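Lmo1076 protein (Listeria monocytogenes serovar 1/2a, PDB 5JQC) is a putative secreted autolysin that probably hydrolyses cell-wall material, its three GW (Gly-Trp) domains forming the part in this chain. Local coordinates at residues T105-G110 with D144-K149; K181-S186 with K235-T240; K229-A234 with G248-W253. All coordinates share one frame; numbering follows the deposited sequence.

Interaction 1 (T105-G110 with D144-K149); sequences TLNLTG and DAKIIK
The flat amide of N107 meets K146 through its oxygen: OD1 sits 3.3 Å from CE of K146, while NZ of K146 lies further off, so the touch is mainly with the methylene. K146 gets there as a fully extended chain, with CG anti to the backbone N (chi1 -172°). At the far end the carboxylate of D144 passes near O of G110, but its OD1 is hydrogen-bonded to OH of Y179. The backbones run antiparallel, their axes 4.0 Å apart at closest. T105, T109, K146 and K149 share one face of the sheet; L108, A145 and I147 share the other. On that second face the side chains of L106 and I147 lie alongside each other, with CD1 of L106 3.6 Å from CG2 of I147, and L108 crosses I147 at a slant, CB to CB 3.9 Å. Y159 touches both L106 and I147, and F176 and V178 adjoin the same apolar layer. Two pairs are each joined by two backbone hydrogen bonds: I147 with L108 (L108 N to I147 O 3.0 Å), and A145 with G110 (A145 N to G110 O 2.8 Å). Nearer T105, N of L106 bonds to O of I148 at 2.8 Å, well above the carbonyl plane. Between T105 and L108 the register slips by one residue: a beta bulge in the antiparallel sheet of this SH3-like GW domain.

Interaction 2 (K181-S186 with K235-T240); sequences KIQSQS and KTARGT
Q183 and S184 both face K235, a classic beta bulge fastened by two backbone hydrogen bonds. N of Q183 donates to O of K235 at 2.9 Å, almost in line with the carbonyl, and N of K235 donates to O of S184 at 3.0 Å. Beside the first bond, CB of Q183 rests 3.4 Å from O of K235. With CG anti to the carbonyl carbon (chi1 -71°) and the chain extended beyond it, Q183 lays its amide flat over the face of the T236–A237 peptide, nearly parallel to it, with CD 3.7 Å from N of A237. CB of K235 already lies near OG of S184, and the bend at chi3 and chi4 brings CE back to the same oxygen (3.9 Å); NZ of K235 is 3.7 Å from OE1 of Q183, a loose polar approach. The methyl CG2 of T236 packs against O of K181 at 3.4 Å, and a water bridges that same oxygen to N of A237. One layer out, a type I turn from T236 to G239 holds the A237 corner. OG1 of T236 accepts a weak bond from N of R238 and is also bonded to NE1 of W241, while R238 pairs with D180 in a salt bridge. Mainly backbone groups and one water thus make the directed bonds of this surface contact, while the side chains add mostly van der Waals contact.

Interaction 3 (K229-A234 with G248-W253); sequences KVIKQA and GKTVGW
T250 and W253 are the residues of 248-253 that meet 229-234, across an SH3-like GW domain. The two strands are not sheet neighbours: strand 239-246 lies between them, and the sheet curls so strongly that their short axes cross at -71°, 9.0 Å apart at closest. In sequence order the first touch comes at T250. Its OG1 is met by the end of I231, with CD1 at 3.6 Å, the two side chains crossing at about a right angle. I231 has CG1 between the backbone N and the carbonyl carbon (chi1 63°), and from there the straight chain carries CD1 over to the hydroxyl, which also has a weak hydrogen bond with NE2 of Q245. G252 then precedes W253, and together they form the Gly-Trp dipeptide from which the family takes its name. W253 supplies most of what 248-253 contributes. Its buried indole reaches across with the six-membered ring leading, so that CZ3 and CH2 are the touching atoms. C of Q233 lies at the ring edge, near its plane, whereas CB of K232 and CB of A234 approach obliquely. V206 and Q243 also touch the indole. A classic bulge, with I231 and K232 both facing Q243, lies in the strand beneath. The first bond of the K232 side chain is directed toward 248-253, but the rest of the chain bends off, and NZ is hydrogen-bonded to OE1 of Q243; a glycerol, probably from the crystallisation liquor, lies beside this lysine. Two aliphatic carbons touch the six-membered ring: CB of K232 stands 3.7 Å from CH2 of W253, and CB of A234 3.6 Å from CZ3.

Overall arrangement
Interaction 1 belongs to the middle one of the three GW domains in this chain and closes before the others open; interactions 2 and 3 lie in the last of them, their segments alternating in sequence and sharing strand 226-236. Their centres are about 15 Å apart, and N of Q233 probably hydrogen-bonds to O of S186 within the same sheet. Interaction 1 lies about 18 Å from interaction 2, centre to centre, and about 29 Å from interaction 3. K181, in the connection leading into strand 184-194, hydrogen-bonds through NZ to O of N107, so interactions 1 and 2 touch. The elongated row of similar domains is consistent with modular cell-wall attachment of an autolysin.

Interaction 1 (T105-G110 with D144-K149)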
# COMPACT_ATOMS: atom_id res chain seq x y z
N THR A 105 -0.24 3.09 7.89
CA THR A 105 0.06 1.78 8.42
C THR A 105 -1.21 0.95 8.53
O THR A 105 -2.29 1.47 8.81
CB THR A 105 0.73 1.92 9.79
OG1 THR A 105 1.97 2.62 9.63
CG2 THR A 105 1.00 0.56 10.43
N LEU A 106 -1.09 -0.36 8.29
CA LEU A 106 -2.21 -1.29 8.30
C LEU A 106 -1.83 -2.51 9.11
O LEU A 106 -0.66 -2.79 9.35
CB LEU A 106 -2.60 -1.73 6.89
CG LEU A 106 -3.15 -0.66 5.96
CD1 LEU A 106 -3.40 -1.24 4.57
CD2 LEU A 106 -4.42 -0.09 6.56
N ASN A 107 -2.86 -3.29 9.49
CA ASN A 107 -2.66 -4.58 10.14
C ASN A 107 -3.72 -5.56 9.64
O ASN A 107 -4.65 -5.94 10.35
CB ASN A 107 -2.69 -4.45 11.67
CG ASN A 107 -2.53 -5.79 12.36
OD1 ASN A 107 -1.78 -6.65 11.89
ND2 ASN A 107 -3.26 -5.99 13.47
N LEU A 108 -3.57 -6.01 8.41
CA LEU A 108 -4.54 -6.90 7.79
C LEU A 108 -3.85 -8.20 7.42
O LEU A 108 -2.62 -8.27 7.33
CB LEU A 108 -5.16 -6.27 6.53
CG LEU A 108 -5.63 -4.83 6.73
CD1 LEU A 108 -6.11 -4.23 5.41
CD2 LEU A 108 -6.71 -4.83 7.78
N THR A 109 -4.66 -9.23 7.18
CA THR A 109 -4.16 -10.43 6.54
C THR A 109 -5.10 -10.82 5.41
O THR A 109 -6.28 -10.48 5.41
CB THR A 109 -4.02 -11.60 7.52
OG1 THR A 109 -5.30 -12.21 7.77
CG2 THR A 109 -3.43 -11.13 8.84
N GLY A 110 -4.54 -11.54 4.45
CA GLY A 110 -5.34 -11.99 3.33
C GLY A 110 -4.57 -12.99 2.51
O GLY A 110 -3.45 -13.39 2.86
N ASP A 144 -0.75 -16.88 1.75
CA ASP A 144 -1.21 -15.95 2.77
C ASP A 144 -0.19 -14.85 2.98
O ASP A 144 1.02 -15.04 2.81
CB ASP A 144 -1.46 -16.67 4.09
CG ASP A 144 -2.84 -17.26 4.16
OD1 ASP A 144 -3.58 -17.17 3.14
OD2 ASP A 144 -3.19 -17.83 5.21
N ALA A 145 -0.68 -13.68 3.38
CA ALA A 145 0.18 -12.52 3.52
C ALA A 145 -0.38 -11.61 4.59
O ALA A 145 -1.59 -11.58 4.85
CB ALA A 145 0.33 -11.78 2.19
N LYS A 146 0.52 -10.86 5.23
CA LYS A 146 0.16 -9.83 6.18
C LYS A 146 0.34 -8.48 5.50
O LYS A 146 1.41 -8.18 4.97
CB LYS A 146 1.00 -9.93 7.45
CG LYS A 146 0.53 -9.00 8.54
CD LYS A 146 1.43 -9.06 9.77
CE LYS A 146 0.97 -8.04 10.80
NZ LYS A 146 1.98 -7.85 11.87
N ILE A 147 -0.72 -7.67 5.51
CA ILE A 147 -0.71 -6.35 4.89
C ILE A 147 -0.39 -5.33 5.97
O ILE A 147 -1.12 -5.20 6.95
CB ILE A 147 -2.07 -6.07 4.23
CG1 ILE A 147 -2.24 -6.95 2.99
CG2 ILE A 147 -2.22 -4.59 3.95
CD1 ILE A 147 -3.66 -7.48 2.77
N ILE A 148 0.72 -4.60 5.80
CA ILE A 148 1.24 -3.74 6.86
C ILE A 148 1.21 -2.25 6.51
O ILE A 148 1.40 -1.41 7.42
CB ILE A 148 2.68 -4.15 7.24
CG1 ILE A 148 3.63 -3.81 6.09
CG2 ILE A 148 2.73 -5.63 7.57
CD1 ILE A 148 5.01 -4.37 6.25
N LYS A 149 0.96 -1.88 5.26
CA LYS A 149 0.96 -0.47 4.89
C LYS A 149 0.23 -0.32 3.57
O LYS A 149 0.22 -1.24 2.75
CB LYS A 149 2.39 0.05 4.78
CG LYS A 149 2.57 1.52 5.05
CD LYS A 149 3.98 1.92 4.67
CE LYS A 149 4.39 3.23 5.30
NZ LYS A 149 5.86 3.43 5.19

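Interaction 2 (K181-S186 with K235-T240)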
# COMPACT_ATOMS: atom_id res chain seq x y z
N LYS A 181 -11.58 -9.67 10.02
CA LYS A 181 -11.17 -9.92 11.41
C LYS A 181 -12.35 -10.42 12.24
O LYS A 181 -13.51 -10.08 11.98
CB LYS A 181 -10.62 -8.65 12.07
CG LYS A 181 -9.37 -8.11 11.41
CD LYS A 181 -8.98 -6.80 12.07
CE LYS A 181 -7.60 -6.34 11.63
NZ LYS A 181 -6.55 -7.26 12.14
N ILE A 182 -12.04 -11.25 13.24
CA ILE A 182 -13.02 -11.58 14.26
C ILE A 182 -13.10 -10.38 15.20
O ILE A 182 -12.14 -10.07 15.92
CB ILE A 182 -12.66 -12.87 15.02
CG1 ILE A 182 -12.51 -14.03 14.02
CG2 ILE A 182 -13.71 -13.18 16.07
CD1 ILE A 182 -12.10 -15.32 14.64
N GLN A 183 -14.24 -9.68 15.18
CA GLN A 183 -14.40 -8.49 16.01
C GLN A 183 -14.58 -8.84 17.48
O GLN A 183 -14.10 -8.12 18.37
CB GLN A 183 -15.58 -7.68 15.49
CG GLN A 183 -15.28 -7.02 14.14
CD GLN A 183 -16.53 -6.60 13.40
OE1 GLN A 183 -17.63 -7.09 13.68
NE2 GLN A 183 -16.36 -5.69 12.43
N SER A 184 -15.29 -9.93 17.75
CA SER A 184 -15.48 -10.40 19.11
C SER A 184 -15.82 -11.89 19.06
O SER A 184 -16.24 -12.43 18.03
CB SER A 184 -16.58 -9.62 19.84
OG SER A 184 -17.83 -9.85 19.21
N GLN A 185 -15.60 -12.55 20.19
CA GLN A 185 -15.77 -13.99 20.28
C GLN A 185 -15.85 -14.38 21.75
O GLN A 185 -15.14 -13.82 22.58
CB GLN A 185 -14.61 -14.70 19.59
CG GLN A 185 -14.76 -16.16 19.50
CD GLN A 185 -13.47 -16.81 19.08
OE1 GLN A 185 -13.31 -18.03 19.17
NE2 GLN A 185 -12.52 -15.99 18.61
N SER A 186 -16.71 -15.35 22.06
CA SER A 186 -16.94 -15.73 23.44
C SER A 186 -17.40 -17.18 23.47
O SER A 186 -18.05 -17.66 22.53
CB SER A 186 -17.99 -14.84 24.10
OG SER A 186 -19.24 -14.99 23.43
N LYS A 235 -18.46 -12.72 15.97
CA LYS A 235 -19.03 -11.71 15.08
C LYS A 235 -17.95 -11.16 14.16
O LYS A 235 -16.89 -10.74 14.64
CB LYS A 235 -19.70 -10.58 15.88
CG LYS A 235 -20.48 -9.58 15.01
CD LYS A 235 -21.34 -8.64 15.85
CE LYS A 235 -20.58 -8.03 17.06
NZ LYS A 235 -19.69 -6.85 16.75
N THR A 236 -18.21 -11.19 12.85
CA THR A 236 -17.46 -10.41 11.87
C THR A 236 -18.38 -9.40 11.20
O THR A 236 -19.61 -9.43 11.36
CB THR A 236 -16.84 -11.29 10.77
OG1 THR A 236 -17.88 -11.88 9.99
CG2 THR A 236 -15.96 -12.36 11.35
N ALA A 237 -17.76 -8.51 10.43
CA ALA A 237 -18.50 -7.53 9.64
C ALA A 237 -19.62 -8.18 8.82
O ALA A 237 -20.66 -7.54 8.60
CB ALA A 237 -17.54 -6.79 8.72
N ARG A 238 -19.46 -9.43 8.41
CA ARG A 238 -20.44 -10.13 7.60
C ARG A 238 -21.56 -10.81 8.39
O ARG A 238 -22.57 -11.18 7.78
CB ARG A 238 -19.74 -11.19 6.74
CG ARG A 238 -18.69 -10.59 5.83
CD ARG A 238 -18.33 -11.49 4.66
NE ARG A 238 -18.31 -10.75 3.40
CZ ARG A 238 -17.35 -9.89 3.06
NH1 ARG A 238 -16.31 -9.66 3.86
NH2 ARG A 238 -17.44 -9.25 1.90
N GLY A 239 -21.42 -11.01 9.70
CA GLY A 239 -22.51 -11.60 10.45
C GLY A 239 -22.06 -12.19 11.78
O GLY A 239 -21.02 -11.82 12.32
N THR A 240 -22.89 -13.09 12.29
CA THR A 240 -22.64 -13.77 13.55
C THR A 240 -22.71 -15.27 13.33
O THR A 240 -23.66 -15.78 12.73
CB THR A 240 -23.63 -13.34 14.63
OG1 THR A 240 -23.54 -11.92 14.83
CG2 THR A 240 -23.31 -14.04 15.93
O HOH W 1 -14.80 -8.29 10.31

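Interaction 3 (K229-A234 with G248-W253)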
# COMPACT_ATOMS: atom_id res chain seq x y z
N LYS A 229 -25.61 -28.20 20.28
CA LYS A 229 -25.00 -27.47 21.38
C LYS A 229 -24.09 -26.38 20.82
O LYS A 229 -23.05 -26.69 20.22
CB LYS A 229 -24.21 -28.41 22.28
CG LYS A 229 -23.86 -27.82 23.59
CD LYS A 229 -23.48 -28.92 24.53
CE LYS A 229 -23.63 -28.45 25.94
NZ LYS A 229 -24.94 -27.75 26.11
N VAL A 230 -24.47 -25.12 21.02
CA VAL A 230 -23.65 -23.99 20.60
C VAL A 230 -22.63 -23.68 21.70
O VAL A 230 -23.00 -23.25 22.79
CB VAL A 230 -24.52 -22.76 20.31
CG1 VAL A 230 -23.67 -21.61 19.78
CG2 VAL A 230 -25.62 -23.11 19.32
N ILE A 231 -21.34 -23.90 21.40
CA ILE A 231 -20.27 -23.68 22.38
C ILE A 231 -19.53 -22.35 22.21
O ILE A 231 -18.92 -21.88 23.18
CB ILE A 231 -19.26 -24.84 22.37
CG1 ILE A 231 -18.54 -24.93 21.02
CG2 ILE A 231 -19.94 -26.17 22.71
CD1 ILE A 231 -17.56 -26.09 20.89
N LYS A 232 -19.56 -21.74 21.02
CA LYS A 232 -18.89 -20.45 20.82
C LYS A 232 -19.73 -19.58 19.90
O LYS A 232 -20.45 -20.09 19.04
CB LYS A 232 -17.49 -20.60 20.20
CG LYS A 232 -16.46 -21.28 21.09
CD LYS A 232 -15.05 -20.77 20.80
CE LYS A 232 -14.19 -21.80 20.08
NZ LYS A 232 -14.14 -23.09 20.83
N GLN A 233 -19.60 -18.27 20.07
CA GLN A 233 -20.14 -17.31 19.12
C GLN A 233 -19.06 -16.32 18.72
O GLN A 233 -18.17 -15.97 19.51
CB GLN A 233 -21.35 -16.56 19.68
CG GLN A 233 -20.98 -15.44 20.63
CD GLN A 233 -22.18 -14.67 21.12
OE1 GLN A 233 -23.25 -14.71 20.50
NE2 GLN A 233 -22.02 -13.97 22.23
N ALA A 234 -19.14 -15.87 17.46
CA ALA A 234 -18.17 -14.95 16.89
C ALA A 234 -18.90 -13.97 15.97
O ALA A 234 -19.85 -14.35 15.28
CB ALA A 234 -17.07 -15.69 16.13
N GLY A 248 -21.98 -34.50 20.88
CA GLY A 248 -20.90 -34.00 21.70
C GLY A 248 -19.60 -33.70 20.99
O GLY A 248 -18.61 -33.40 21.66
N LYS A 249 -19.56 -33.78 19.66
CA LYS A 249 -18.35 -33.44 18.91
C LYS A 249 -18.60 -32.20 18.07
O LYS A 249 -19.69 -32.01 17.52
CB LYS A 249 -17.87 -34.62 18.04
CG LYS A 249 -18.90 -35.19 17.07
CD LYS A 249 -18.27 -36.23 16.12
CE LYS A 249 -18.09 -37.59 16.79
NZ LYS A 249 -19.39 -38.30 16.96
N THR A 250 -17.57 -31.35 17.98
CA THR A 250 -17.68 -30.10 17.25
C THR A 250 -17.84 -30.36 15.76
O THR A 250 -17.00 -31.03 15.15
CB THR A 250 -16.45 -29.23 17.49
OG1 THR A 250 -16.40 -28.83 18.86
CG2 THR A 250 -16.51 -27.98 16.59
N VAL A 251 -18.91 -29.82 15.19
CA VAL A 251 -19.14 -29.90 13.75
C VAL A 251 -18.35 -28.80 13.04
O VAL A 251 -17.45 -29.08 12.23
CB VAL A 251 -20.65 -29.79 13.47
CG1 VAL A 251 -20.92 -29.84 11.99
CG2 VAL A 251 -21.39 -30.91 14.20
N GLY A 252 -18.68 -27.55 13.34
CA GLY A 252 -18.09 -26.42 12.66
C GLY A 252 -18.83 -25.15 13.03
O GLY A 252 -19.53 -25.11 14.05
N TRP A 253 -18.68 -24.13 12.20
CA TRP A 253 -19.32 -22.83 12.43
C TRP A 253 -20.45 -22.61 11.43
O TRP A 253 -20.36 -23.01 10.27
CB TRP A 253 -18.31 -21.69 12.30
CG TRP A 253 -17.21 -21.65 13.34
CD1 TRP A 253 -16.04 -22.35 13.33
CD2 TRP A 253 -17.16 -20.80 14.50
NE1 TRP A 253 -15.27 -22.01 14.42
CE2 TRP A 253 -15.94 -21.06 15.16
CE3 TRP A 253 -18.04 -19.86 15.05
CZ2 TRP A 253 -15.58 -20.41 16.35
CZ3 TRP A 253 -17.68 -19.22 16.23
CH2 TRP A 253 -16.46 -19.49 16.86